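Local structure of galactose-1-phosphate uridylyltransferase (Pyrobaculum aerophilum str. IM2, 6K5Z) at residues B[30-35]-B[134-139]; B[77-82]-B[138-143]. The protein probably transfers uridylyl groups between UDP-sugars and hexose 1-phosphates in carbohydrate metabolism, and binds zinc and iron. All blocks are in the same frame, centred on the assembly; numbering follows the deposited sequence.

Interaction 1 of 2, residues B[30-35]-B[134-139]. With ZN (zinc ion), chain G; PO4 (phosphate ion), chain J.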
loop_
_atom_site.group_PDB
_atom_site.type_symbol
_atom_site.label_atom_id
_atom_site.label_comp_id
_atom_site.label_asym_id
_atom_site.label_seq_id
_atom_site.Cartn_x
_atom_site.Cartn_y
_atom_site.Cartn_z
ATOM N N CYS B 30 7.656 12.061 -26.128
ATOM C CA CYS B 30 8.331 11.305 -25.088
ATOM C C CYS B 30 9.486 12.133 -24.483
ATOM O O CYS B 30 10.391 12.600 -25.188
ATOM C CB CYS B 30 8.810 9.936 -25.586
ATOM S SG CYS B 30 9.835 9.008 -24.384
ATOM N N PRO B 31 9.433 12.367 -23.170
ATOM C CA PRO B 31 10.480 13.166 -22.508
ATOM C C PRO B 31 11.820 12.438 -22.338
ATOM O O PRO B 31 12.802 13.076 -21.906
ATOM C CB PRO B 31 9.880 13.423 -21.145
ATOM C CG PRO B 31 9.030 12.222 -20.894
ATOM C CD PRO B 31 8.489 11.773 -22.211
ATOM N N PHE B 32 11.856 11.128 -22.654
ATOM C CA PHE B 32 13.040 10.288 -22.446
ATOM C C PHE B 32 13.771 9.862 -23.751
ATOM O O PHE B 32 14.870 9.292 -23.704
ATOM C CB PHE B 32 12.649 9.029 -21.626
ATOM C CG PHE B 32 11.866 9.325 -20.353
ATOM C CD1 PHE B 32 12.195 10.419 -19.534
ATOM C CD2 PHE B 32 10.811 8.479 -19.950
ATOM C CE1 PHE B 32 11.463 10.674 -18.372
ATOM C CE2 PHE B 32 10.094 8.734 -18.794
ATOM C CZ PHE B 32 10.403 9.845 -18.005
ATOM N N CYS B 33 13.176 10.124 -24.916
ATOM C CA CYS B 33 13.830 9.760 -26.167
ATOM C C CYS B 33 14.989 10.686 -26.430
ATOM O O CYS B 33 14.856 11.875 -26.181
ATOM C CB CYS B 33 12.875 9.824 -27.355
ATOM S SG CYS B 33 12.015 8.281 -27.645
ATOM N N PRO B 34 16.111 10.149 -26.998
ATOM C CA PRO B 34 17.215 11.000 -27.423
ATOM C C PRO B 34 16.845 11.961 -28.555
ATOM O O PRO B 34 15.820 11.775 -29.243
ATOM C CB PRO B 34 18.236 9.994 -27.942
ATOM C CG PRO B 34 17.430 8.866 -28.454
ATOM C CD PRO B 34 16.313 8.755 -27.447
ATOM N N GLY B 35 17.698 12.955 -28.772
ATOM C CA GLY B 35 17.524 13.861 -29.896
ATOM C C GLY B 35 16.677 15.105 -29.646
ATOM O O GLY B 35 16.287 15.785 -30.606
ATOM N N VAL B 134 1.620 3.223 -15.214
ATOM C CA VAL B 134 2.794 3.667 -15.965
ATOM C C VAL B 134 2.303 4.099 -17.375
ATOM O O VAL B 134 2.138 3.297 -18.265
ATOM C CB VAL B 134 3.899 2.567 -16.020
ATOM C CG1 VAL B 134 5.160 3.085 -16.673
ATOM C CG2 VAL B 134 4.276 2.124 -14.620
ATOM N N SER B 135 2.028 5.375 -17.523
ATOM C CA SER B 135 1.613 5.969 -18.783
ATOM C C SER B 135 2.816 6.245 -19.704
ATOM O O SER B 135 2.662 6.201 -20.920
ATOM C CB SER B 135 0.853 7.263 -18.501
ATOM O OG SER B 135 1.681 8.182 -17.756
ATOM N N LEU B 136 3.998 6.524 -19.141
ATOM C CA LEU B 136 5.225 6.704 -19.936
ATOM C C LEU B 136 5.914 5.360 -20.249
ATOM O O LEU B 136 6.604 4.758 -19.423
ATOM C CB LEU B 136 6.172 7.664 -19.242
ATOM C CG LEU B 136 5.640 9.104 -19.049
ATOM C CD1 LEU B 136 6.698 9.981 -18.389
ATOM C CD2 LEU B 136 5.155 9.803 -20.330
ATOM N N THR B 137 5.738 4.923 -21.479
ATOM C CA THR B 137 6.012 3.557 -21.907
ATOM C C THR B 137 7.510 3.297 -22.129
ATOM O O THR B 137 8.011 2.187 -21.945
ATOM C CB THR B 137 5.149 3.294 -23.160
ATOM O OG1 THR B 137 4.957 1.908 -23.347
ATOM C CG2 THR B 137 5.742 3.931 -24.440
ATOM N N HIS B 138 8.245 4.329 -22.505
ATOM C CA HIS B 138 9.705 4.219 -22.618
ATOM C C HIS B 138 10.359 3.645 -21.328
ATOM O O HIS B 138 10.211 4.213 -20.256
ATOM C CB HIS B 138 10.296 5.607 -22.901
ATOM C CG HIS B 138 11.696 5.561 -23.401
ATOM N ND1 HIS B 138 12.041 5.936 -24.677
ATOM C CD2 HIS B 138 12.837 5.149 -22.816
ATOM C CE1 HIS B 138 13.331 5.769 -24.859
ATOM N NE2 HIS B 138 13.842 5.307 -23.738
ATOM N N PRO B 139 11.111 2.539 -21.433
ATOM C CA PRO B 139 11.673 1.985 -20.222
ATOM C C PRO B 139 12.459 2.973 -19.384
ATOM O O PRO B 139 13.396 3.667 -19.859
ATOM C CB PRO B 139 12.565 0.879 -20.735
ATOM C CG PRO B 139 11.830 0.400 -21.929
ATOM C CD PRO B 139 11.464 1.698 -22.589
HETATM ZN ZN ZN G . 10.819 7.443 -25.758
HETATM P P PO4 J . 5.170 6.934 -15.032
HETATM O O1 PO4 J . 4.378 6.470 -16.247
HETATM O O2 PO4 J . 4.862 8.422 -14.811
HETATM O O3 PO4 J . 6.639 6.770 -15.290
HETATM O O4 PO4 J . 4.870 6.077 -13.803
#
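Cys30 and His138 meet at a zinc ion. Cys30 SG lies anti to its own backbone N (chi1 173°) and from there binds zinc at 2.3 Å. Cys30 SG also lies oblique to the His138 ring, 3.7 Å from His138 CB. The same sulfur accepts a hydrogen bond from Phe32 N; the loop curls round the sulfur, and the bond probably helps to steady its charge. Pro31 sets CG over the centre of the Phe32 ring. That CG also touches Leu136 CD1 across the contact. Phe32 works with two parts. Its CB sits over one face of the His138 imidazole, a CH-pi contact. Its ring edge faces His138 CB, and Phe32 CE2 meets Leu136 CD1 at 3.6 Å, the two side chains crossing near a right angle. Cys33 SG binds zinc at 2.4 Å and comes to the edge of the imidazole, 3.8 Å from His138 ND1. His138 ND1 binds zinc at 2.2 Å, while His138 NE2 is held by Thr83 O. Leu136 N also donates a nearly straight hydrogen bond to phosphate O1. His86 completes the zinc site. Two cysteines from a CxxC loop plus two histidines form the Cys2His2 site of this transferase.

Interaction 2 of 2, residues B[77-82]-B[138-143]. With ZN (zinc ion), chain G; PO4 (phosphate ion), chain J.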
loop_
_atom_site.group_PDB
_atom_site.type_symbol
_atom_site.label_atom_id
_atom_site.label_comp_id
_atom_site.label_asym_id
_atom_site.label_seq_id
_atom_site.Cartn_x
_atom_site.Cartn_y
_atom_site.Cartn_z
ATOM N N SER B 77 14.866 14.372 -7.361
ATOM C CA SER B 77 14.067 13.339 -8.005
ATOM C C SER B 77 14.573 13.127 -9.433
ATOM O O SER B 77 14.518 14.038 -10.250
ATOM C CB SER B 77 12.591 13.709 -7.990
ATOM O OG SER B 77 11.879 12.750 -8.739
ATOM N N LEU B 78 15.026 11.912 -9.741
ATOM C CA LEU B 78 15.628 11.634 -11.054
ATOM C C LEU B 78 14.983 10.483 -11.785
ATOM O O LEU B 78 14.454 9.577 -11.169
ATOM C CB LEU B 78 17.111 11.322 -10.903
ATOM C CG LEU B 78 17.918 12.276 -10.042
ATOM C CD1 LEU B 78 19.309 11.709 -9.783
ATOM C CD2 LEU B 78 17.954 13.653 -10.702
ATOM N N VAL B 79 15.059 10.532 -13.120
ATOM C CA VAL B 79 14.634 9.432 -13.976
ATOM C C VAL B 79 15.861 8.759 -14.572
ATOM O O VAL B 79 16.742 9.418 -15.102
ATOM C CB VAL B 79 13.672 9.889 -15.063
ATOM C CG1 VAL B 79 13.241 8.711 -15.914
ATOM C CG2 VAL B 79 12.435 10.511 -14.425
ATOM N N VAL B 80 15.937 7.447 -14.429
ATOM C CA VAL B 80 16.970 6.681 -15.110
ATOM C C VAL B 80 16.350 6.181 -16.406
ATOM O O VAL B 80 15.536 5.234 -16.407
ATOM C CB VAL B 80 17.440 5.508 -14.283
ATOM C CG1 VAL B 80 18.568 4.795 -14.988
ATOM C CG2 VAL B 80 17.875 5.997 -12.902
ATOM N N VAL B 81 16.719 6.827 -17.511
ATOM C CA VAL B 81 16.314 6.338 -18.840
ATOM C C VAL B 81 17.240 5.198 -19.226
ATOM O O VAL B 81 18.443 5.408 -19.415
ATOM C CB VAL B 81 16.327 7.442 -19.905
ATOM C CG1 VAL B 81 15.783 6.933 -21.230
ATOM C CG2 VAL B 81 15.478 8.599 -19.434
ATOM N N GLU B 82 16.646 4.022 -19.390
ATOM C CA GLU B 82 17.355 2.756 -19.463
ATOM C C GLU B 82 17.939 2.359 -20.819
ATOM O O GLU B 82 18.715 1.404 -20.924
ATOM C CB GLU B 82 16.405 1.656 -18.975
ATOM C CG GLU B 82 16.031 1.769 -17.483
ATOM C CD GLU B 82 14.904 0.845 -17.094
ATOM O OE1 GLU B 82 14.381 0.114 -17.959
ATOM O OE2 GLU B 82 14.522 0.818 -15.906
ATOM N N HIS B 138 8.245 4.329 -22.505
ATOM C CA HIS B 138 9.705 4.219 -22.618
ATOM C C HIS B 138 10.359 3.645 -21.328
ATOM O O HIS B 138 10.211 4.213 -20.256
ATOM C CB HIS B 138 10.296 5.607 -22.901
ATOM C CG HIS B 138 11.696 5.561 -23.401
ATOM N ND1 HIS B 138 12.041 5.936 -24.677
ATOM C CD2 HIS B 138 12.837 5.149 -22.816
ATOM C CE1 HIS B 138 13.331 5.769 -24.859
ATOM N NE2 HIS B 138 13.842 5.307 -23.738
ATOM N N PRO B 139 11.111 2.539 -21.433
ATOM C CA PRO B 139 11.673 1.985 -20.222
ATOM C C PRO B 139 12.459 2.973 -19.384
ATOM O O PRO B 139 13.396 3.667 -19.859
ATOM C CB PRO B 139 12.565 0.879 -20.735
ATOM C CG PRO B 139 11.830 0.400 -21.929
ATOM C CD PRO B 139 11.464 1.698 -22.589
ATOM N N HIS B 140 12.063 3.054 -18.122
ATOM C CA HIS B 140 12.741 3.915 -17.231
ATOM C C HIS B 140 12.532 3.471 -15.817
ATOM O O HIS B 140 11.610 2.728 -15.533
ATOM C CB HIS B 140 12.243 5.334 -17.439
ATOM C CG HIS B 140 10.818 5.507 -17.043
ATOM N ND1 HIS B 140 9.794 4.830 -17.657
ATOM C CD2 HIS B 140 10.260 6.215 -16.036
ATOM C CE1 HIS B 140 8.658 5.133 -17.050
ATOM N NE2 HIS B 140 8.919 5.959 -16.056
ATOM N N SER B 141 13.419 3.953 -14.951
ATOM C CA SER B 141 13.414 3.692 -13.535
ATOM C C SER B 141 13.507 5.050 -12.828
ATOM O O SER B 141 13.644 6.101 -13.498
ATOM C CB SER B 141 14.620 2.806 -13.193
ATOM O OG SER B 141 14.331 1.456 -13.444
ATOM N N GLN B 142 13.434 5.031 -11.493
ATOM C CA GLN B 142 13.469 6.277 -10.700
ATOM C C GLN B 142 14.386 6.179 -9.512
ATOM O O GLN B 142 14.607 5.105 -8.938
ATOM C CB GLN B 142 12.083 6.673 -10.212
ATOM C CG GLN B 142 11.106 7.046 -11.328
ATOM C CD GLN B 142 9.804 7.656 -10.787
ATOM O OE1 GLN B 142 9.813 8.682 -10.114
ATOM N NE2 GLN B 142 8.696 7.013 -11.061
ATOM N N ILE B 143 14.955 7.334 -9.195
ATOM C CA ILE B 143 15.787 7.552 -8.035
ATOM C C ILE B 143 15.135 8.702 -7.310
ATOM O O ILE B 143 14.839 9.714 -7.935
ATOM C CB ILE B 143 17.228 7.951 -8.465
ATOM C CG1 ILE B 143 17.931 6.732 -9.063
ATOM C CG2 ILE B 143 18.054 8.495 -7.288
ATOM C CD1 ILE B 143 19.143 7.072 -9.914
HETATM ZN ZN ZN G . 10.819 7.443 -25.758
HETATM P P PO4 J . 5.170 6.934 -15.032
HETATM O O1 PO4 J . 4.378 6.470 -16.247
HETATM O O2 PO4 J . 4.862 8.422 -14.811
HETATM O O3 PO4 J . 6.639 6.770 -15.290
HETATM O O4 PO4 J . 4.870 6.077 -13.803
HETATM O O HOH W 1 11.944 10.509 -10.156
#
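Leu78 and Ile143 form a hydrogen-bonded antiparallel pair. Leu78 N gives Ile143 O a bond of 2.9 Å, and Ile143 N returns one to Leu78 O; both are almost straight. Val80 and Ser141 repeat the exchange, but Val80 N sits above the carbonyl plane of Ser141, 48° out of it. A weak bond from Glu82 N to Pro139 O ends the ladder. A water accepts from Ser77 OG and donates to Leu78 O and Gln142 OE1. On the face of Val80, its CG2 packs on Ile143 CD1 at 3.4 Å. Ser141 OG donates to Glu82 OE2 at 2.6 Å, nearly in line with the carboxylate C-O bond. Glu82 OE1 pairs with Arg126, so the buried carboxylate has a partner at each oxygen. With an alanine in place of this glutamate, Ser141 OG would probably lose its acceptor and Arg126 its salt-bridge mate, and a gap would likely open beside Pro139. On the other face, Val79 CG1 touches His140 CB at 3.8 Å. His140 CG lies between its backbone N and carbonyl carbon (chi1 67°), which lets ND1 donate to His138 O at 2.7 Å. His140 NE2 makes a short bond, 2.5 Å, to phosphate O3 at the ring edge; this ion probably came from the crystallisation liquor. The position suits the predicted uridylylation of His140 at NE2, with ND1 orienting the ring.

From the N terminus, residues 30-35 come first, in the loop after strand 12-15. Strand 76-81 comes later, after strands 46-49 and 70-71, then helix 96-116 and strand 121-128, and the chain returns through 134-143. Interaction 1 closes the longer loop, from 30-35 to 134-139. The loop closed by interaction 2 starts inside it and runs slightly past its end, so the two loops overlap rather than nest fully. His138 and Pro139 belong to both contacts. Interaction 1 ties the zinc loop to the loop before strand 140-146; interaction 2 joins that strand to 76-81 in the large antiparallel sheet. Phe32 bridges them, packing on Val79, Val81 and the His140 ring. A phosphate lies where they meet.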